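Dally-like protein (Drosophila melanogaster, PDB 3ODN) probably serves as a cell-surface heparan sulfate proteoglycan of the glypican family involved in Hedgehog signaling, of which this chain is the protein core. Local coordinates at residues 246-251 / 430-435. The protein carries 2 engineered substitutions. Residues are numbered along the deposited sequence; the frame is centred on the assembly and turned at random.
Sequences NYCVNV and EDIASS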
ATOM      1  N   ASN A 246     -23.379  26.977   0.830  1.00 59.06           N
ATOM      2  CA  ASN A 246     -22.020  27.532   0.920  1.00 60.54           C
ATOM      3  C   ASN A 246     -21.682  28.052   2.308  1.00 69.27           C
ATOM      4  O   ASN A 246     -20.518  28.039   2.703  1.00 70.30           O
ATOM      5  CB  ASN A 246     -21.725  28.551  -0.185  1.00 61.53           C
ATOM      6  CG  ASN A 246     -21.689  27.964  -1.582  1.00 89.38           C
ATOM      7  OD1 ASN A 246     -21.779  26.742  -1.794  1.00 85.91           O
ATOM      8  ND2 ASN A 246     -21.517  28.822  -2.575  1.00 83.77           N
ATOM      9  N   TYR A 247     -22.722  28.435   3.073  1.00 68.29           N
ATOM     10  CA  TYR A 247     -22.629  28.839   4.474  1.00 70.57           C
ATOM     11  C   TYR A 247     -22.248  27.584   5.304  1.00 73.08           C
ATOM     12  O   TYR A 247     -21.213  27.574   5.975  1.00 72.66           O
ATOM     13  CB  TYR A 247     -23.975  29.465   4.919  1.00 72.35           C
ATOM     14  CG  TYR A 247     -24.119  29.784   6.396  1.00 78.09           C
ATOM     15  CD1 TYR A 247     -23.019  30.190   7.159  1.00 82.39           C
ATOM     16  CD2 TYR A 247     -25.364  29.746   7.020  1.00 80.14           C
ATOM     17  CE1 TYR A 247     -23.152  30.500   8.513  1.00 86.90           C
ATOM     18  CE2 TYR A 247     -25.506  30.055   8.371  1.00 85.19           C
ATOM     19  CZ  TYR A 247     -24.398  30.436   9.112  1.00 93.88           C
ATOM     20  OH  TYR A 247     -24.541  30.768  10.437  1.00 99.39           O
ATOM     21  N   CYS A 248     -23.085  26.535   5.207  1.00 70.25           N
ATOM     22  CA  CYS A 248     -22.977  25.205   5.818  1.00 71.60           C
ATOM     23  C   CYS A 248     -21.606  24.572   5.534  1.00 70.33           C
ATOM     24  O   CYS A 248     -21.009  24.004   6.440  1.00 70.86           O
ATOM     25  CB  CYS A 248     -24.122  24.318   5.318  1.00 71.55           C
ATOM     26  SG  CYS A 248     -24.111  22.625   5.968  1.00 77.03           S
ATOM     27  N   VAL A 249     -21.122  24.681   4.275  1.00 63.06           N
ATOM     28  CA  VAL A 249     -19.835  24.137   3.805  1.00 61.01           C
ATOM     29  C   VAL A 249     -18.653  24.812   4.500  1.00 65.98           C
ATOM     30  O   VAL A 249     -17.811  24.097   5.051  1.00 67.29           O
ATOM     31  CB  VAL A 249     -19.733  24.088   2.252  1.00 61.08           C
ATOM     32  CG1 VAL A 249     -18.297  23.867   1.774  1.00 59.46           C
ATOM     33  CG2 VAL A 249     -20.641  23.010   1.695  1.00 59.20           C
ATOM     34  N   ASN A 250     -18.633  26.176   4.534  1.00 62.71           N
ATOM     35  CA  ASN A 250     -17.619  27.011   5.196  1.00 64.54           C
ATOM     36  C   ASN A 250     -17.562  26.739   6.676  1.00 73.60           C
ATOM     37  O   ASN A 250     -16.459  26.626   7.215  1.00 77.85           O
ATOM     38  CB  ASN A 250     -17.834  28.509   4.930  1.00 67.69           C
ATOM     39  CG  ASN A 250     -17.114  29.057   3.714  1.00 93.00           C
ATOM     40  OD1 ASN A 250     -16.309  28.382   3.061  1.00 95.31           O
ATOM     41  ND2 ASN A 250     -17.372  30.311   3.388  1.00 81.04           N
ATOM     42  N   VAL A 251     -18.731  26.574   7.330  1.00 71.26           N
ATOM     43  CA  VAL A 251     -18.834  26.262   8.762  1.00 74.82           C
ATOM     44  C   VAL A 251     -18.203  24.902   9.013  1.00 81.04           C
ATOM     45  O   VAL A 251     -17.274  24.810   9.821  1.00 84.18           O
ATOM     46  CB  VAL A 251     -20.291  26.374   9.310  1.00 79.43           C
ATOM     47  CG1 VAL A 251     -20.478  25.658  10.647  1.00 81.84           C
ATOM     48  CG2 VAL A 251     -20.738  27.830   9.400  1.00 80.93           C
ATOM     49  N   GLU A 430     -30.437  14.579   4.667  1.00 86.01           N
ATOM     50  CA  GLU A 430     -31.829  14.821   5.112  1.00 90.28           C
ATOM     51  C   GLU A 430     -31.883  15.512   6.491  1.00 97.73           C
ATOM     52  O   GLU A 430     -32.842  16.222   6.801  1.00100.04           O
ATOM     53  CB  GLU A 430     -32.633  13.497   5.143  1.00 94.95           C
ATOM     54  CG  GLU A 430     -32.689  12.763   3.805  1.00106.39           C
ATOM     55  CD  GLU A 430     -33.081  11.297   3.861  1.00125.86           C
ATOM     56  OE1 GLU A 430     -34.261  10.987   3.573  1.00115.20           O
ATOM     57  OE2 GLU A 430     -32.200  10.452   4.152  1.00112.81           O
ATOM     58  N   ASP A 431     -30.823  15.305   7.286  1.00 94.66           N
ATOM     59  CA  ASP A 431     -30.556  15.867   8.602  1.00 97.34           C
ATOM     60  C   ASP A 431     -30.504  17.408   8.523  1.00 98.85           C
ATOM     61  O   ASP A 431     -31.319  18.051   9.162  1.00102.59           O
ATOM     62  CB  ASP A 431     -29.233  15.249   9.127  1.00 98.82           C
ATOM     63  CG  ASP A 431     -28.621  15.822  10.397  1.00110.24           C
ATOM     64  OD1 ASP A 431     -29.351  16.470  11.171  1.00111.24           O
ATOM     65  OD2 ASP A 431     -27.413  15.584  10.629  1.00119.15           O
ATOM     66  N   ILE A 432     -29.590  17.984   7.712  1.00 90.83           N
ATOM     67  CA  ILE A 432     -29.419  19.440   7.517  1.00 88.70           C
ATOM     68  C   ILE A 432     -30.296  19.926   6.360  1.00 88.76           C
ATOM     69  O   ILE A 432     -30.984  20.936   6.507  1.00 90.29           O
ATOM     70  CB  ILE A 432     -27.916  19.846   7.320  1.00 88.99           C
ATOM     71  CG1 ILE A 432     -27.053  19.519   8.560  1.00 92.05           C
ATOM     72  CG2 ILE A 432     -27.760  21.323   6.949  1.00 87.88           C
ATOM     73  CD1 ILE A 432     -26.411  18.135   8.572  1.00100.92           C
ATOM     74  N   ALA A 433     -30.263  19.211   5.207  1.00 80.42           N
ATOM     75  CA  ALA A 433     -31.032  19.531   3.993  1.00 76.86           C
ATOM     76  C   ALA A 433     -30.832  21.015   3.563  1.00 75.96           C
ATOM     77  O   ALA A 433     -31.798  21.722   3.273  1.00 73.88           O
ATOM     78  CB  ALA A 433     -32.515  19.186   4.181  1.00 80.38           C
ATOM     79  N   SER A 434     -29.543  21.453   3.522  1.00 69.69           N
ATOM     80  CA  SER A 434     -29.117  22.798   3.148  1.00 66.11           C
ATOM     81  C   SER A 434     -29.550  23.140   1.724  1.00 68.06           C
ATOM     82  O   SER A 434     -29.584  22.281   0.852  1.00 65.80           O
ATOM     83  CB  SER A 434     -27.616  22.978   3.351  1.00 64.39           C
ATOM     84  OG  SER A 434     -26.865  22.420   2.286  1.00 62.12           O
ATOM     85  N   SER A 435     -29.910  24.390   1.513  1.00 67.29           N
ATOM     86  CA  SER A 435     -30.464  24.915   0.264  1.00 65.99           C
ATOM     87  C   SER A 435     -29.458  25.796  -0.490  1.00 68.32           C
ATOM     88  O   SER A 435     -28.535  26.328   0.114  1.00 67.04           O
ATOM     89  CB  SER A 435     -31.759  25.660   0.583  1.00 70.97           C
ATOM     90  OG  SER A 435     -32.098  26.674  -0.343  1.00 85.79           O
TER
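Cys248 faces the loop 430-435 and meets it at two points: its sulfur touches Ile432 and its CB touches Ser434. The anti torsion of the cysteine (chi1 179°) sets SG beside the carbonyl carbon, where it lies 4.0 Å from CG2 of Ile432. That methyl is the branch turned to the sulfur, itself anti to its own backbone N, while CG1 takes the place beside the backbone N (chi1 -62°) and carries CD1 farther from the cysteine. Nearer the backbone of the helix, CB of Cys248 and CB of Ser434 approach to 4.2 Å, and the two CA atoms lie 7.1 Å apart. The serine thus offers a carbon to the cysteine, whereas its OG is hydrogen-bonded to Thr245 OG1 and Cys427 O. Only about 100 Å² is buried, and the touch itself is apolar; the same sulfur is bonded to Cys427, just before the loop, in one of the disulfides of this cysteine-rich end of the glypican core, which probably keeps the two segments close. Because Ser434 is also hydrogen-bonded to Cys427 backbone to backbone, the chain returns to the disulfide soon after leaving helix 422-428. Helix 245-255 packs against the loop following helix 422-428, with Met230 of helix 222-231 touching Cys248 and Gln231 touching Ile432, and Val426 of helix 422-428 also against the isoleucine.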